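PDB 6HBS: aminopentol aminotransferase from Sphingopyxis macrogoltabida, which transfers the amino group of aminopentol, hydrolysed fumonisin B1, to pyruvate with the aid of pyridoxal 5'-phosphate, a step in fumonisin degradation. Local coordinates for residues G147-P150 with W151-P154; P196-E200 with V201-Q205. One frame throughout, in Å; residues are numbered along the deposited sequence.

Contact 1. Residues G147-P150 with W151-P154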
ATOM      1  N   GLY A 147      -2.899  -3.119 -11.960  1.00 20.03           N
ATOM      2  CA  GLY A 147      -1.972  -3.130 -10.826  1.00 21.13           C
ATOM      3  C   GLY A 147      -0.772  -3.993 -11.143  1.00 21.49           C
ATOM      4  O   GLY A 147      -0.605  -4.434 -12.295  1.00 21.13           O
ATOM      5  N   ALA A 148       0.063  -4.245 -10.131  1.00 18.93           N
ATOM      6  CA  ALA A 148       1.265  -5.015 -10.353  1.00 19.50           C
ATOM      7  C   ALA A 148       1.349  -6.193  -9.373  1.00 20.03           C
ATOM      8  O   ALA A 148       2.433  -6.534  -8.891  1.00 21.48           O
ATOM      9  CB  ALA A 148       2.472  -4.104 -10.260  1.00 21.10           C
ATOM     10  N   SER A 149       0.195  -6.811  -9.110  1.00 22.40           N
ATOM     11  CA  SER A 149       0.101  -8.055  -8.318  1.00 23.60           C
ATOM     12  C   SER A 149       0.433  -9.273  -9.199  1.00 24.07           C
ATOM     13  O   SER A 149       0.414  -9.208 -10.432  1.00 22.58           O
ATOM     14  CB  SER A 149      -1.278  -8.189  -7.666  1.00 23.96           C
ATOM     15  OG  SER A 149      -1.630  -7.018  -6.941  1.00 25.23           O
ATOM     16  N   PRO A 150       0.724 -10.466  -8.620  1.00 24.75           N
ATOM     17  CA  PRO A 150       1.007 -11.635  -9.454  1.00 23.56           C
ATOM     18  C   PRO A 150      -0.116 -11.912 -10.467  1.00 24.27           C
ATOM     19  O   PRO A 150       0.187 -12.338 -11.595  1.00 24.00           O
ATOM     20  CB  PRO A 150       1.208 -12.769  -8.426  1.00 25.67           C
ATOM     21  CG  PRO A 150       1.706 -12.029  -7.176  1.00 26.12           C
ATOM     22  CD  PRO A 150       0.926 -10.717  -7.177  1.00 24.52           C
ATOM     23  N   TRP A 151      -1.382 -11.650 -10.114  1.00 23.17           N
ATOM     24  CA  TRP A 151      -2.501 -11.982 -11.041  1.00 24.17           C
ATOM     25  C   TRP A 151      -2.556 -11.055 -12.258  1.00 23.72           C
ATOM     26  O   TRP A 151      -3.219 -11.406 -13.235  1.00 21.41           O
ATOM     27  CB  TRP A 151      -3.880 -12.031 -10.362  1.00 23.47           C
ATOM     28  CG  TRP A 151      -4.476 -10.740  -9.876  1.00 23.96           C
ATOM     29  CD1 TRP A 151      -4.220 -10.122  -8.681  1.00 22.87           C
ATOM     30  CD2 TRP A 151      -5.466  -9.924 -10.539  1.00 23.55           C
ATOM     31  NE1 TRP A 151      -4.970  -8.983  -8.561  1.00 24.10           N
ATOM     32  CE2 TRP A 151      -5.755  -8.840  -9.671  1.00 23.84           C
ATOM     33  CE3 TRP A 151      -6.156 -10.005 -11.761  1.00 24.47           C
ATOM     34  CZ2 TRP A 151      -6.683  -7.848  -9.993  1.00 25.15           C
ATOM     35  CZ3 TRP A 151      -7.094  -9.032 -12.064  1.00 26.95           C
ATOM     36  CH2 TRP A 151      -7.340  -7.954 -11.200  1.00 23.88           C
ATOM     37  N   ASN A 152      -1.944  -9.868 -12.189  1.00 23.45           N
ATOM     38  CA  ASN A 152      -2.215  -8.880 -13.245  1.00 23.40           C
ATOM     39  C   ASN A 152      -0.968  -8.106 -13.700  1.00 24.36           C
ATOM     40  O   ASN A 152      -1.085  -7.337 -14.633  1.00 24.66           O
ATOM     41  CB  ASN A 152      -3.338  -7.909 -12.842  1.00 24.31           C
ATOM     42  CG  ASN A 152      -3.036  -7.117 -11.576  1.00 24.88           C
ATOM     43  OD1 ASN A 152      -1.923  -7.183 -11.045  1.00 21.81           O
ATOM     44  ND2 ASN A 152      -4.035  -6.404 -11.059  1.00 23.90           N
ATOM     45  N   THR A 153       0.209  -8.300 -13.094  1.00 24.28           N
ATOM     46  CA  THR A 153       1.394  -7.508 -13.474  1.00 24.80           C
ATOM     47  C   THR A 153       1.701  -7.745 -14.962  1.00 28.76           C
ATOM     48  O   THR A 153       1.635  -8.894 -15.453  1.00 25.19           O
ATOM     49  CB  THR A 153       2.587  -7.804 -12.556  1.00 24.13           C
ATOM     50  OG1 THR A 153       3.691  -6.982 -12.931  1.00 25.64           O
ATOM     51  CG2 THR A 153       3.048  -9.249 -12.612  1.00 25.33           C
ATOM     52  N   PRO A 154       2.035  -6.668 -15.722  1.00 30.17           N
ATOM     53  CA  PRO A 154       2.249  -6.769 -17.172  1.00 31.32           C
ATOM     54  C   PRO A 154       3.564  -7.433 -17.603  1.00 34.87           C
ATOM     55  O   PRO A 154       3.700  -7.783 -18.774  1.00 35.38           O
ATOM     56  CB  PRO A 154       2.280  -5.305 -17.644  1.00 32.27           C
ATOM     57  CG  PRO A 154       2.782  -4.529 -16.417  1.00 31.34           C
ATOM     58  CD  PRO A 154       2.187  -5.275 -15.235  1.00 32.08           C
TER
HETATM   59  O   HOH W   1      -2.093  -4.977 -14.432  1.00 26.00           O
HETATM   60  O   HOH W   2      -3.732  -5.782  -8.174  1.00 24.86           O

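Contact 2. Residues P196-E200 with V201-Q205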
ATOM      1  N   PRO A 196     -12.501   2.634 -17.560  1.00 21.05           N
ATOM      2  CA  PRO A 196     -13.613   3.367 -18.150  1.00 19.44           C
ATOM      3  C   PRO A 196     -13.322   3.900 -19.558  1.00 19.60           C
ATOM      4  O   PRO A 196     -14.259   4.222 -20.264  1.00 21.76           O
ATOM      5  CB  PRO A 196     -13.893   4.513 -17.175  1.00 19.65           C
ATOM      6  CG  PRO A 196     -12.595   4.692 -16.418  1.00 20.52           C
ATOM      7  CD  PRO A 196     -11.862   3.372 -16.449  1.00 20.37           C
ATOM      8  N   PHE A 197     -12.049   3.960 -19.943  1.00 20.89           N
ATOM      9  CA  PHE A 197     -11.652   4.053 -21.356  1.00 20.31           C
ATOM     10  C   PHE A 197     -10.344   3.274 -21.522  1.00 20.93           C
ATOM     11  O   PHE A 197      -9.771   2.782 -20.518  1.00 21.35           O
ATOM     12  CB  PHE A 197     -11.603   5.515 -21.824  1.00 20.89           C
ATOM     13  CG  PHE A 197     -10.650   6.446 -21.125  1.00 19.41           C
ATOM     14  CD1 PHE A 197     -11.026   7.126 -19.972  1.00 18.80           C
ATOM     15  CD2 PHE A 197      -9.397   6.698 -21.672  1.00 19.18           C
ATOM     16  CE1 PHE A 197     -10.146   8.015 -19.363  1.00 19.69           C
ATOM     17  CE2 PHE A 197      -8.515   7.584 -21.059  1.00 20.53           C
ATOM     18  CZ  PHE A 197      -8.883   8.227 -19.896  1.00 19.10           C
ATOM     19  N   ARG A 198      -9.863   3.145 -22.766  1.00 19.59           N
ATOM     20  CA  ARG A 198      -8.612   2.483 -23.025  1.00 18.95           C
ATOM     21  C   ARG A 198      -7.481   3.477 -22.757  1.00 19.35           C
ATOM     22  O   ARG A 198      -7.346   4.492 -23.486  1.00 19.60           O
ATOM     23  CB  ARG A 198      -8.539   1.976 -24.468  1.00 21.64           C
ATOM     24  CG  ARG A 198      -7.278   1.182 -24.774  1.00 21.60           C
ATOM     25  CD  ARG A 198      -7.280  -0.151 -24.050  1.00 22.05           C
ATOM     26  NE  ARG A 198      -6.140  -0.959 -24.447  1.00 22.46           N
ATOM     27  CZ  ARG A 198      -5.926  -2.203 -24.043  1.00 24.64           C
ATOM     28  NH1 ARG A 198      -6.668  -2.731 -23.073  1.00 19.90           N
ATOM     29  NH2 ARG A 198      -4.973  -2.898 -24.640  1.00 22.90           N
ATOM     30  N   HIS A 199      -6.691   3.206 -21.704  1.00 19.03           N
ATOM     31  CA  HIS A 199      -5.596   4.076 -21.278  1.00 20.51           C
ATOM     32  C   HIS A 199      -4.371   3.221 -20.955  1.00 21.82           C
ATOM     33  O   HIS A 199      -4.130   2.871 -19.789  1.00 21.17           O
ATOM     34  CB  HIS A 199      -6.021   5.048 -20.156  1.00 19.48           C
ATOM     35  CG  HIS A 199      -6.727   4.470 -18.962  1.00 19.79           C
ATOM     36  ND1 HIS A 199      -6.205   3.438 -18.196  1.00 18.53           N
ATOM     37  CD2 HIS A 199      -7.865   4.854 -18.338  1.00 21.05           C
ATOM     38  CE1 HIS A 199      -7.033   3.191 -17.189  1.00 19.67           C
ATOM     39  NE2 HIS A 199      -8.050   4.059 -17.234  1.00 18.74           N
ATOM     40  N   GLU A 200      -3.610   2.867 -22.002  1.00 20.55           N
ATOM     41  CA  GLU A 200      -2.438   2.000 -21.834  1.00 21.56           C
ATOM     42  C   GLU A 200      -1.232   2.575 -22.566  1.00 22.76           C
ATOM     43  O   GLU A 200      -1.380   3.326 -23.538  1.00 22.25           O
ATOM     44  CB  GLU A 200      -2.744   0.583 -22.338  1.00 22.38           C
ATOM     45  CG  GLU A 200      -3.942  -0.049 -21.633  1.00 22.73           C
ATOM     46  CD  GLU A 200      -3.796  -0.210 -20.124  1.00 21.38           C
ATOM     47  OE1 GLU A 200      -4.833  -0.254 -19.410  1.00 22.17           O
ATOM     48  OE2 GLU A 200      -2.664  -0.323 -19.668  1.00 21.67           O
ATOM     49  N   VAL A 201      -0.052   2.110 -22.140  1.00 23.45           N
ATOM     50  CA  VAL A 201       1.224   2.556 -22.670  1.00 23.71           C
ATOM     51  C   VAL A 201       1.428   2.078 -24.111  1.00 24.84           C
ATOM     52  O   VAL A 201       0.976   1.016 -24.505  1.00 23.53           O
ATOM     53  CB  VAL A 201       2.412   2.148 -21.781  1.00 24.43           C
ATOM     54  CG1 VAL A 201       2.306   2.826 -20.420  1.00 23.24           C
ATOM     55  CG2 VAL A 201       2.543   0.628 -21.665  1.00 24.85           C
ATOM     56  N   PHE A 202       2.144   2.912 -24.877  1.00 23.04           N
ATOM     57  CA  PHE A 202       2.551   2.622 -26.256  1.00 24.67           C
ATOM     58  C   PHE A 202       1.349   2.368 -27.165  1.00 24.31           C
ATOM     59  O   PHE A 202       1.516   1.832 -28.246  1.00 25.51           O
ATOM     60  CB  PHE A 202       3.518   1.431 -26.299  1.00 26.47           C
ATOM     61  CG  PHE A 202       4.863   1.719 -25.688  1.00 28.37           C
ATOM     62  CD1 PHE A 202       5.802   2.467 -26.381  1.00 30.03           C
ATOM     63  CD2 PHE A 202       5.176   1.285 -24.412  1.00 30.06           C
ATOM     64  CE1 PHE A 202       7.042   2.727 -25.824  1.00 31.16           C
ATOM     65  CE2 PHE A 202       6.406   1.561 -23.840  1.00 28.96           C
ATOM     66  CZ  PHE A 202       7.330   2.291 -24.546  1.00 32.03           C
ATOM     67  N   GLU A 203       0.153   2.792 -26.764  1.00 22.59           N
ATOM     68  CA  GLU A 203      -1.041   2.510 -27.523  1.00 22.95           C
ATOM     69  C   GLU A 203      -1.943   3.753 -27.503  1.00 24.25           C
ATOM     70  O   GLU A 203      -2.042   4.449 -26.471  1.00 20.38           O
ATOM     71  CB  GLU A 203      -1.709   1.262 -26.930  1.00 24.54           C
ATOM     72  CG  GLU A 203      -3.004   0.869 -27.618  1.00 28.85           C
ATOM     73  CD  GLU A 203      -3.738  -0.295 -26.948  1.00 29.64           C
ATOM     74  OE1 GLU A 203      -4.966  -0.408 -27.142  1.00 30.47           O
ATOM     75  OE2 GLU A 203      -3.077  -1.063 -26.220  1.00 29.02           O
ATOM     76  N   ASP A 204      -2.601   4.017 -28.642  1.00 23.58           N
ATOM     77  CA  ASP A 204      -3.582   5.085 -28.765  1.00 24.28           C
ATOM     78  C   ASP A 204      -4.709   4.798 -27.781  1.00 22.30           C
ATOM     79  O   ASP A 204      -5.060   3.629 -27.517  1.00 21.36           O
ATOM     80  CB  ASP A 204      -4.121   5.247 -30.196  1.00 27.46           C
ATOM     81  CG  ASP A 204      -3.070   5.693 -31.218  1.00 30.52           C
ATOM     82  OD1 ASP A 204      -2.254   6.582 -30.915  1.00 28.33           O
ATOM     83  OD2 ASP A 204      -3.053   5.126 -32.324  1.00 34.55           O
ATOM     84  N   GLN A 205      -5.219   5.876 -27.185  1.00 20.72           N
ATOM     85  CA  GLN A 205      -6.356   5.812 -26.283  1.00 21.55           C
ATOM     86  C   GLN A 205      -7.657   5.828 -27.099  1.00 21.72           C
ATOM     87  O   GLN A 205      -7.675   6.225 -28.268  1.00 21.19           O
ATOM     88  CB  GLN A 205      -6.294   6.950 -25.265  1.00 21.17           C
ATOM     89  CG  GLN A 205      -5.066   6.839 -24.386  1.00 22.38           C
ATOM     90  CD  GLN A 205      -5.119   7.715 -23.156  1.00 22.93           C
ATOM     91  OE1 GLN A 205      -4.888   7.227 -22.053  1.00 20.97           O
ATOM     92  NE2 GLN A 205      -5.386   9.009 -23.345  1.00 20.70           N
TER
HETATM   93  O   HOH W   3      -4.054   3.173 -24.853  1.00 17.60           O
HETATM   94  O   HOH W   4      -0.224   0.161 -19.933  1.00 39.99           O

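Contact 1. Residues G147-P150 with W151-P154
G147-P150 and W151-P154 form one bend of loop, with end-to-end directions 117° apart and the CA atoms of A148 and T153 4.0 Å from each other. At its centre is a type I beta turn from S149 to N152. This turn lies between strands 137-141 and 167-170 of the PLP-binding fold. S149 O holds two backbone donors. N152 N reaches it at 3.0 Å, from above the carbonyl plane. T153 N comes nearly end-on to the same oxygen at 2.8 Å.

G147 touches PLP. At its phi and psi a CB would collide with the carbonyl oxygen of H146, so only glycine fits easily. N152 fills the inside of the bend. With CG set between backbone N and carbonyl carbon (chi1 59°), the amide turns back toward the backbone of S149, with OD1 foremost. N152 OD1 takes a weak hydrogen bond from S149 N at 2.9 Å.

W151 CD1 meets S149 CB at 3.7 Å, and the indole NE1 is hydrogen-bonded to S123 on helix 118-133. T153 CB and CG2 lie against S149 O, while T153 OG1 bonds to the carbonyl of F283 of the second subunit. One water donates to both G147 O and N152 O. A second water joins S149 OG at 2.7 Å to N152 ND2 at 3.0 Å.

Contact 2. Residues P196-E200 with V201-Q205
H199, a residue of the PLP pocket, backs onto Q205. Q205 OE1 sits 3.1 Å from H199 CB and lies near the ring plane of F197, at the edge marked by CE2. The amide and phenyl planes are 81° apart. Q205 OE1 is buried here and has no polar partner in the model, whereas Q205 NE2 bonds to the carbonyl of M344. The imidazole of H199 leans over F197, with CD2 of H199 3.8 Å above the centre of the phenyl face.

The segments supply the first strand, 197-198, and the connection of a small beta-hairpin whose second strand is 206-207. A type II beta turn from E200 to E203 lies in the connection. R198 O receives a CA-H...O contact from Q205 CA at 3.2 Å, just before the backbone bonding of R198 with A206.

Across the hairpin, R198 and E203 form a side-on, two-pronged salt bridge. R198 NE reaches E203 OE1 at 3.0 Å, from above the carboxylate plane. R198 NH2 meets the syn lone pair of E203 OE2 at 3.1 Å. The R198 chain leaves with CG anti to the backbone N (chi1 -176°) and bends at chi2, which brings the guanidinium edge to E203. E200 CG lies over one guanidinium face, and R198 NH1 bonds to the carbonyl of K142. If a leucine replaced R198, the E203 carboxylate would probably lose its charge mate and the K142 carbonyl a donor.

E200 OE1 accepts from Y145 N. One water is bonded to both E200 N and E203 O. Another donates to E200 OE2 at 2.5 Å and accepts from V201 N at 2.9 Å.

In the fold
Contacts 1 and 2 follow one another along the chain, with centres about 17 Å apart and nearest atoms about 7 Å apart. They do not touch. Each follows the end of a strand of the seven-stranded sheet, 137-141 for contact 1 and 189-194 for contact 2, and these strands are parallel neighbours. Both reach the cofactor: G147 and H199 each lie about 4 Å from PLP. K258, the cofactor lysine by similarity, is about 7 Å from G147 and 8 Å from the H199 side chain. Y145, also in the pocket, joins them, packing on P154 and bonding to E200. Contact 1 meets the second subunit; contact 2 does not.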